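Local coordinates for protein truncated hemoglobin 4 (Chlamydomonas reinhardtii, PDB 6BME) that binds heme b in a 2-on-2 globin domain with two protein ligands on the iron, and probably binds oxygen, at residues 62-65 against 66-69; 70-73 against 74-78. All coordinates share one frame; numbering follows the deposited sequence.

Contact 1. Residues 62-65 against 66-69; sequences GKDI and VMGH. With HEM (protoporphyrin IX containing Fe), chain C.
The proximal helix of the 2-on-2 globin fold, spanning residues 62-75, carries the iron-binding His69, whose ring is held by Ile65 one turn earlier in this local contact. His69 NE2 coordinates the heme iron at 2.0 Å, while NZ of Lys45 is the other protein atom bound to the metal, giving the hexacoordinate state. Through its other ring nitrogen, His69 ND1 donates to Ile65 O at 2.7 Å. This bond is fairly straight (162°), and it meets the oxygen on a lone pair in the carbonyl plane. Because Ile65 O also lies in the imidazole plane, the iron at NE2 and the carbonyl at ND1 together fix the ring's rotation about its CB-CG bond. The backbone N of His69 reaches the same oxygen too, but only weakly, so Ile65 O serves both the main chain and the iron ligand. With CG anti to the carbonyl carbon of His69 (chi1 -61°), the imidazole sits beside its own backbone N, bringing ND1 back toward the carbonyl of the preceding turn. Ile65 CG2 packs obliquely 3.8 Å from His69 ND1, and Ile65 CD1 extends to the methyl CMB of the heme. Phe118 meets the imidazole edge-to-face and also touches Ile65.

On the surface flank, ordinary helical bonds join Val66 N to Gly62 O, Met67 N to Lys63 O and Gly68 N to Asp64 O. Asp64 OD2 accepts from the backbone N of His61, just ahead of the helix. Met67 lies alongside Asp64, pointing the same way; its bend at chi3 (-62°) turns the terminal methyl back, with CE 3.5 Å from Lys63 O and 3.7 Å from Asp64 OD1.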
loop_
_atom_site.group_PDB
_atom_site.type_symbol
_atom_site.label_atom_id
_atom_site.label_comp_id
_atom_site.label_asym_id
_atom_site.label_seq_id
_atom_site.Cartn_x
_atom_site.Cartn_y
_atom_site.Cartn_z
ATOM N N GLY A 62 11.953 2.203 -5.142
ATOM C CA GLY A 62 11.059 3.087 -5.879
ATOM C C GLY A 62 10.900 2.692 -7.335
ATOM O O GLY A 62 9.797 2.724 -7.880
ATOM N N LYS A 63 11.993 2.282 -7.976
ATOM C CA LYS A 63 11.886 1.888 -9.378
ATOM C C LYS A 63 10.983 0.668 -9.548
ATOM O O LYS A 63 10.247 0.574 -10.538
ATOM C CB LYS A 63 13.283 1.643 -9.960
ATOM C CG LYS A 63 14.104 0.574 -9.252
ATOM C CD LYS A 63 15.590 0.691 -9.610
ATOM C CE LYS A 63 16.407 -0.412 -8.960
ATOM N NZ LYS A 63 17.806 -0.438 -9.473
ATOM N N ASP A 64 10.992 -0.257 -8.584
ATOM C CA ASP A 64 10.087 -1.400 -8.652
ATOM C C ASP A 64 8.638 -0.966 -8.458
ATOM O O ASP A 64 7.728 -1.502 -9.105
ATOM C CB ASP A 64 10.490 -2.452 -7.615
ATOM C CG ASP A 64 11.950 -2.845 -7.732
ATOM O OD1 ASP A 64 12.322 -3.480 -8.737
ATOM O OD2 ASP A 64 12.734 -2.502 -6.827
ATOM N N ILE A 65 8.403 0.012 -7.579
ATOM C CA ILE A 65 7.048 0.532 -7.416
ATOM C C ILE A 65 6.554 1.135 -8.725
ATOM O O ILE A 65 5.404 0.918 -9.129
ATOM C CB ILE A 65 6.997 1.558 -6.271
ATOM C CG1 ILE A 65 7.328 0.873 -4.939
ATOM C CG2 ILE A 65 5.618 2.223 -6.230
ATOM C CD1 ILE A 65 7.636 1.821 -3.820
ATOM N N VAL A 66 7.414 1.890 -9.418
ATOM C CA VAL A 66 6.994 2.488 -10.685
ATOM C C VAL A 66 6.705 1.404 -11.716
ATOM O O VAL A 66 5.654 1.410 -12.367
ATOM C CB VAL A 66 8.043 3.481 -11.206
ATOM C CG1 VAL A 66 7.546 4.065 -12.511
ATOM C CG2 VAL A 66 8.279 4.591 -10.194
ATOM N N MET A 67 7.621 0.443 -11.866
ATOM C CA MET A 67 7.422 -0.590 -12.880
ATOM C C MET A 67 6.176 -1.421 -12.595
ATOM O O MET A 67 5.526 -1.906 -13.525
ATOM C CB MET A 67 8.656 -1.489 -12.976
ATOM C CG MET A 67 9.867 -0.805 -13.619
ATOM S SD MET A 67 11.333 -1.837 -13.820
ATOM C CE MET A 67 11.680 -2.226 -12.122
ATOM N N GLY A 68 5.826 -1.598 -11.321
ATOM C CA GLY A 68 4.628 -2.360 -10.985
ATOM C C GLY A 68 3.316 -1.617 -11.185
ATOM O O GLY A 68 2.266 -2.261 -11.328
ATOM N N HIS A 69 3.345 -0.280 -11.202
ATOM C CA HIS A 69 2.123 0.519 -11.256
ATOM C C HIS A 69 2.011 1.415 -12.477
ATOM O O HIS A 69 0.955 2.036 -12.662
ATOM C CB HIS A 69 1.997 1.390 -9.991
ATOM C CG HIS A 69 1.916 0.584 -8.733
ATOM N ND1 HIS A 69 3.033 0.082 -8.105
ATOM C CD2 HIS A 69 0.852 0.161 -8.007
ATOM C CE1 HIS A 69 2.663 -0.613 -7.042
ATOM N NE2 HIS A 69 1.345 -0.580 -6.963
HETATM C CHA HEM C . 0.691 -4.240 -7.369
HETATM C CHB HEM C . 2.836 -2.221 -3.538
HETATM C CHC HEM C . 0.203 1.765 -4.327
HETATM C CHD HEM C . -2.867 -0.946 -6.878
HETATM C C1A HEM C . 1.548 -4.082 -6.303
HETATM C C2A HEM C . 2.556 -5.009 -5.804
HETATM C C3A HEM C . 3.127 -4.424 -4.733
HETATM C C4A HEM C . 2.517 -3.131 -4.522
HETATM C CMA HEM C . 4.260 -4.965 -3.838
HETATM C CAA HEM C . 2.920 -6.408 -6.393
HETATM C CBA HEM C . 1.730 -7.367 -6.372
HETATM C CGA HEM C . 2.118 -8.789 -6.735
HETATM O O1A HEM C . 2.603 -9.028 -7.886
HETATM O O2A HEM C . 1.910 -9.684 -5.865
HETATM C C1B HEM C . 2.403 -0.910 -3.503
HETATM C C2B HEM C . 3.017 0.190 -2.787
HETATM C C3B HEM C . 2.283 1.286 -3.029
HETATM C C4B HEM C . 1.175 0.907 -3.871
HETATM C CMB HEM C . 4.307 0.106 -1.937
HETATM C CAB HEM C . 2.464 2.734 -2.511
HETATM C CBB HEM C . 3.131 3.049 -1.401
HETATM C C1C HEM C . -0.912 1.358 -5.009
HETATM C C2C HEM C . -2.085 2.146 -5.245
HETATM C C3C HEM C . -2.959 1.410 -5.926
HETATM C C4C HEM C . -2.347 0.115 -6.170
HETATM C CMC HEM C . -2.280 3.593 -4.742
HETATM C CAC HEM C . -4.356 1.894 -6.360
HETATM C CBC HEM C . -5.395 1.053 -6.374
HETATM C C1D HEM C . -2.135 -2.043 -7.301
HETATM C C2D HEM C . -2.559 -3.042 -8.261
HETATM C C3D HEM C . -1.585 -3.943 -8.383
HETATM C C4D HEM C . -0.501 -3.553 -7.515
HETATM C CMD HEM C . -3.922 -3.045 -8.974
HETATM C CAD HEM C . -1.570 -5.226 -9.265
HETATM C CBD HEM C . -1.249 -4.873 -10.711
HETATM C CGD HEM C . -1.311 -6.154 -11.510
HETATM O O1D HEM C . -0.851 -7.207 -10.999
HETATM O O2D HEM C . -1.802 -6.114 -12.661
HETATM N NA HEM C . 1.551 -2.972 -5.490
HETATM N NB HEM C . 1.279 -0.435 -4.161
HETATM N NC HEM C . -1.103 0.131 -5.596
HETATM N ND HEM C . -0.859 -2.380 -6.872
HETATM FE FE HEM C . 0.199 -1.413 -5.514
#

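Contact 2. Residues 70-73 against 74-78; sequences AHLI and INRGL. With HEM (protoporphyrin IX containing Fe), chain C.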
loop_
_atom_site.group_PDB
_atom_site.type_symbol
_atom_site.label_atom_id
_atom_site.label_comp_id
_atom_site.label_asym_id
_atom_site.label_seq_id
_atom_site.Cartn_x
_atom_site.Cartn_y
_atom_site.Cartn_z
ATOM N N ALA A 70 3.049 1.488 -13.316
ATOM C CA ALA A 70 3.057 2.449 -14.420
ATOM C C ALA A 70 1.876 2.232 -15.355
ATOM O O ALA A 70 1.259 3.199 -15.818
ATOM C CB ALA A 70 4.372 2.358 -15.187
ATOM N N HIS A 71 1.510 0.973 -15.605
ATOM C CA HIS A 71 0.386 0.711 -16.500
ATOM C C HIS A 71 -0.929 1.258 -15.949
ATOM O O HIS A 71 -1.799 1.661 -16.732
ATOM C CB HIS A 71 0.278 -0.788 -16.793
ATOM C CG HIS A 71 -0.218 -1.607 -15.638
ATOM N ND1 HIS A 71 0.556 -1.882 -14.531
ATOM C CD2 HIS A 71 -1.405 -2.228 -15.431
ATOM C CE1 HIS A 71 -0.135 -2.629 -13.687
ATOM N NE2 HIS A 71 -1.327 -2.859 -14.214
ATOM N N LEU A 72 -1.095 1.296 -14.619
ATOM C CA LEU A 72 -2.320 1.849 -14.042
ATOM C C LEU A 72 -2.375 3.361 -14.209
ATOM O O LEU A 72 -3.447 3.931 -14.456
ATOM C CB LEU A 72 -2.421 1.495 -12.556
ATOM C CG LEU A 72 -2.364 -0.008 -12.250
ATOM C CD1 LEU A 72 -2.178 -0.260 -10.762
ATOM C CD2 LEU A 72 -3.607 -0.711 -12.760
ATOM N N ILE A 73 -1.229 4.025 -14.058
ATOM C CA ILE A 73 -1.154 5.473 -14.214
ATOM C C ILE A 73 -1.335 5.862 -15.675
ATOM O O ILE A 73 -1.956 6.884 -15.988
ATOM C CB ILE A 73 0.189 5.993 -13.655
ATOM C CG1 ILE A 73 0.286 5.730 -12.149
ATOM C CG2 ILE A 73 0.373 7.494 -13.932
ATOM C CD1 ILE A 73 1.692 5.939 -11.586
ATOM N N ILE A 74 -0.778 5.072 -16.587
ATOM C CA ILE A 74 -0.783 5.430 -18.004
ATOM C C ILE A 74 -2.074 5.011 -18.695
ATOM O O ILE A 74 -2.596 5.739 -19.539
ATOM C CB ILE A 74 0.448 4.814 -18.694
ATOM C CG1 ILE A 74 1.716 5.492 -18.186
ATOM C CG2 ILE A 74 0.317 4.923 -20.210
ATOM C CD1 ILE A 74 3.000 4.718 -18.502
ATOM N N ASN A 75 -2.616 3.850 -18.349
ATOM C CA ASN A 75 -3.742 3.286 -19.070
ATOM C C ASN A 75 -5.039 3.306 -18.271
ATOM O O ASN A 75 -6.103 3.071 -18.853
ATOM C CB ASN A 75 -3.432 1.838 -19.479
ATOM C CG ASN A 75 -2.390 1.743 -20.577
ATOM O OD1 ASN A 75 -2.154 2.697 -21.321
ATOM N ND2 ASN A 75 -1.787 0.562 -20.710
ATOM N N ARG A 76 -4.989 3.574 -16.959
ATOM C CA ARG A 76 -6.187 3.475 -16.132
ATOM C C ARG A 76 -6.432 4.694 -15.239
ATOM O O ARG A 76 -7.289 4.626 -14.346
ATOM C CB ARG A 76 -6.127 2.206 -15.262
ATOM C CG ARG A 76 -5.808 0.904 -16.011
ATOM C CD ARG A 76 -7.043 0.190 -16.524
ATOM N NE ARG A 76 -7.915 -0.214 -15.425
ATOM C CZ ARG A 76 -7.697 -1.262 -14.633
ATOM N NH1 ARG A 76 -6.626 -2.025 -14.813
ATOM N NH2 ARG A 76 -8.549 -1.540 -13.655
ATOM N N GLY A 77 -5.697 5.790 -15.423
ATOM C CA GLY A 77 -5.981 7.009 -14.691
ATOM C C GLY A 77 -5.659 6.976 -13.213
ATOM O O GLY A 77 -6.238 7.752 -12.450
ATOM N N LEU A 78 -4.743 6.108 -12.785
ATOM C CA LEU A 78 -4.339 6.066 -11.380
ATOM C C LEU A 78 -3.650 7.374 -11.009
ATOM O O LEU A 78 -2.779 7.859 -11.743
ATOM C CB LEU A 78 -3.403 4.882 -11.141
ATOM C CG LEU A 78 -3.025 4.663 -9.673
ATOM C CD1 LEU A 78 -4.291 4.332 -8.931
ATOM C CD2 LEU A 78 -1.972 3.545 -9.493
HETATM C CHA HEM C . 0.691 -4.240 -7.369
HETATM C CHB HEM C . 2.836 -2.221 -3.538
HETATM C CHC HEM C . 0.203 1.765 -4.327
HETATM C CHD HEM C . -2.867 -0.946 -6.878
HETATM C C1A HEM C . 1.548 -4.082 -6.303
HETATM C C2A HEM C . 2.556 -5.009 -5.804
HETATM C C3A HEM C . 3.127 -4.424 -4.733
HETATM C C4A HEM C . 2.517 -3.131 -4.522
HETATM C CMA HEM C . 4.260 -4.965 -3.838
HETATM C CAA HEM C . 2.920 -6.408 -6.393
HETATM C CBA HEM C . 1.730 -7.367 -6.372
HETATM C CGA HEM C . 2.118 -8.789 -6.735
HETATM O O1A HEM C . 2.603 -9.028 -7.886
HETATM O O2A HEM C . 1.910 -9.684 -5.865
HETATM C C1B HEM C . 2.403 -0.910 -3.503
HETATM C C2B HEM C . 3.017 0.190 -2.787
HETATM C C3B HEM C . 2.283 1.286 -3.029
HETATM C C4B HEM C . 1.175 0.907 -3.871
HETATM C CMB HEM C . 4.307 0.106 -1.937
HETATM C CAB HEM C . 2.464 2.734 -2.511
HETATM C CBB HEM C . 3.131 3.049 -1.401
HETATM C C1C HEM C . -0.912 1.358 -5.009
HETATM C C2C HEM C . -2.085 2.146 -5.245
HETATM C C3C HEM C . -2.959 1.410 -5.926
HETATM C C4C HEM C . -2.347 0.115 -6.170
HETATM C CMC HEM C . -2.280 3.593 -4.742
HETATM C CAC HEM C . -4.356 1.894 -6.360
HETATM C CBC HEM C . -5.395 1.053 -6.374
HETATM C C1D HEM C . -2.135 -2.043 -7.301
HETATM C C2D HEM C . -2.559 -3.042 -8.261
HETATM C C3D HEM C . -1.585 -3.943 -8.383
HETATM C C4D HEM C . -0.501 -3.553 -7.515
HETATM C CMD HEM C . -3.922 -3.045 -8.974
HETATM C CAD HEM C . -1.570 -5.226 -9.265
HETATM C CBD HEM C . -1.249 -4.873 -10.711
HETATM C CGD HEM C . -1.311 -6.154 -11.510
HETATM O O1D HEM C . -0.851 -7.207 -10.999
HETATM O O2D HEM C . -1.802 -6.114 -12.661
HETATM N NA HEM C . 1.551 -2.972 -5.490
HETATM N NB HEM C . 1.279 -0.435 -4.161
HETATM N NC HEM C . -1.103 0.131 -5.596
HETATM N ND HEM C . -0.859 -2.380 -6.872
HETATM FE FE HEM C . 0.199 -1.413 -5.514
HETATM O O HOH W 1 -2.988 8.742 -14.384
HETATM O O HOH W 2 -4.297 7.168 -17.620
#
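Leu72 O is gripped by two backbone amides at the C-terminal end of the proximal helix: Arg76 N at 3.0 Å and Leu78 N, also at 3.0 Å from that oxygen. The two donors come from opposite faces of the carbonyl plane, each well tilted out of it, and the Leu78 bond is the straighter (169° against 132°). The chain thus folds back on the last turn, passing through Gly77, whose positive phi allows the reversal. Just before it, Ile74 N bonds to Ala70 O and Asn75 N to His71 O, the latter from above the carbonyl plane. Two waters complete the turn. One bridges Ile73 O and Leu78 O by donating to both, and the other donates to Ile73 O while accepting from Gly77 N.

The reversal also joins apolar side chains. Leu78 CD2 lies 3.7 Å from Leu72 CB, and Leu78 CB is 3.9 Å from Ile73 CG1, the Ile73 and Leu78 side chains crossing at a slant. Both leucines face the porphyrin: Leu78 CD1 comes within 3.5 Å of the vinyl carbon CAC, and Leu72 CD1 within 3.7 Å of the methyl CMD. His71 belongs to the same pocket. Its chi1 of 72° places CG between backbone N and carbonyl carbon, where one ring face meets Leu72 CG and the edge meets the propionate carbon CBD; NE2 stays 3.6 Å from the carboxylate oxygen O2D. Arg76 bends at chi2 and chi3, which brings NH1 to Leu72 CD2 at 3.9 Å.

Around this helix end, Phe33 touches Arg76 and Leu78, Phe118 packs on Leu78, and Tyr123 touches Ile73, so the last turn of helix 62-75 is bordered by loops ahead of helix 39-53 and beyond helix 101-114.

In the fold
Contacts 1 and 2 follow one another directly along the chain, with centres about 12 Å apart on the same side of the molecule. Contact 1 occupies the first half of helix 62-75, and contact 2 takes in the second half and the turn that leads toward helix 80-96. Both reach the heme, but differently: residues 62-69 present the iron ligand, whereas residues 70-78 border the porphyrin rim and one propionate. The loop residues Phe118 and Tyr123 touch both contacts, tying the C-terminal segment of the chain to this helix. Together the two contacts make one wall of the heme pocket, facing Lys45 of helix 39-53 across the iron.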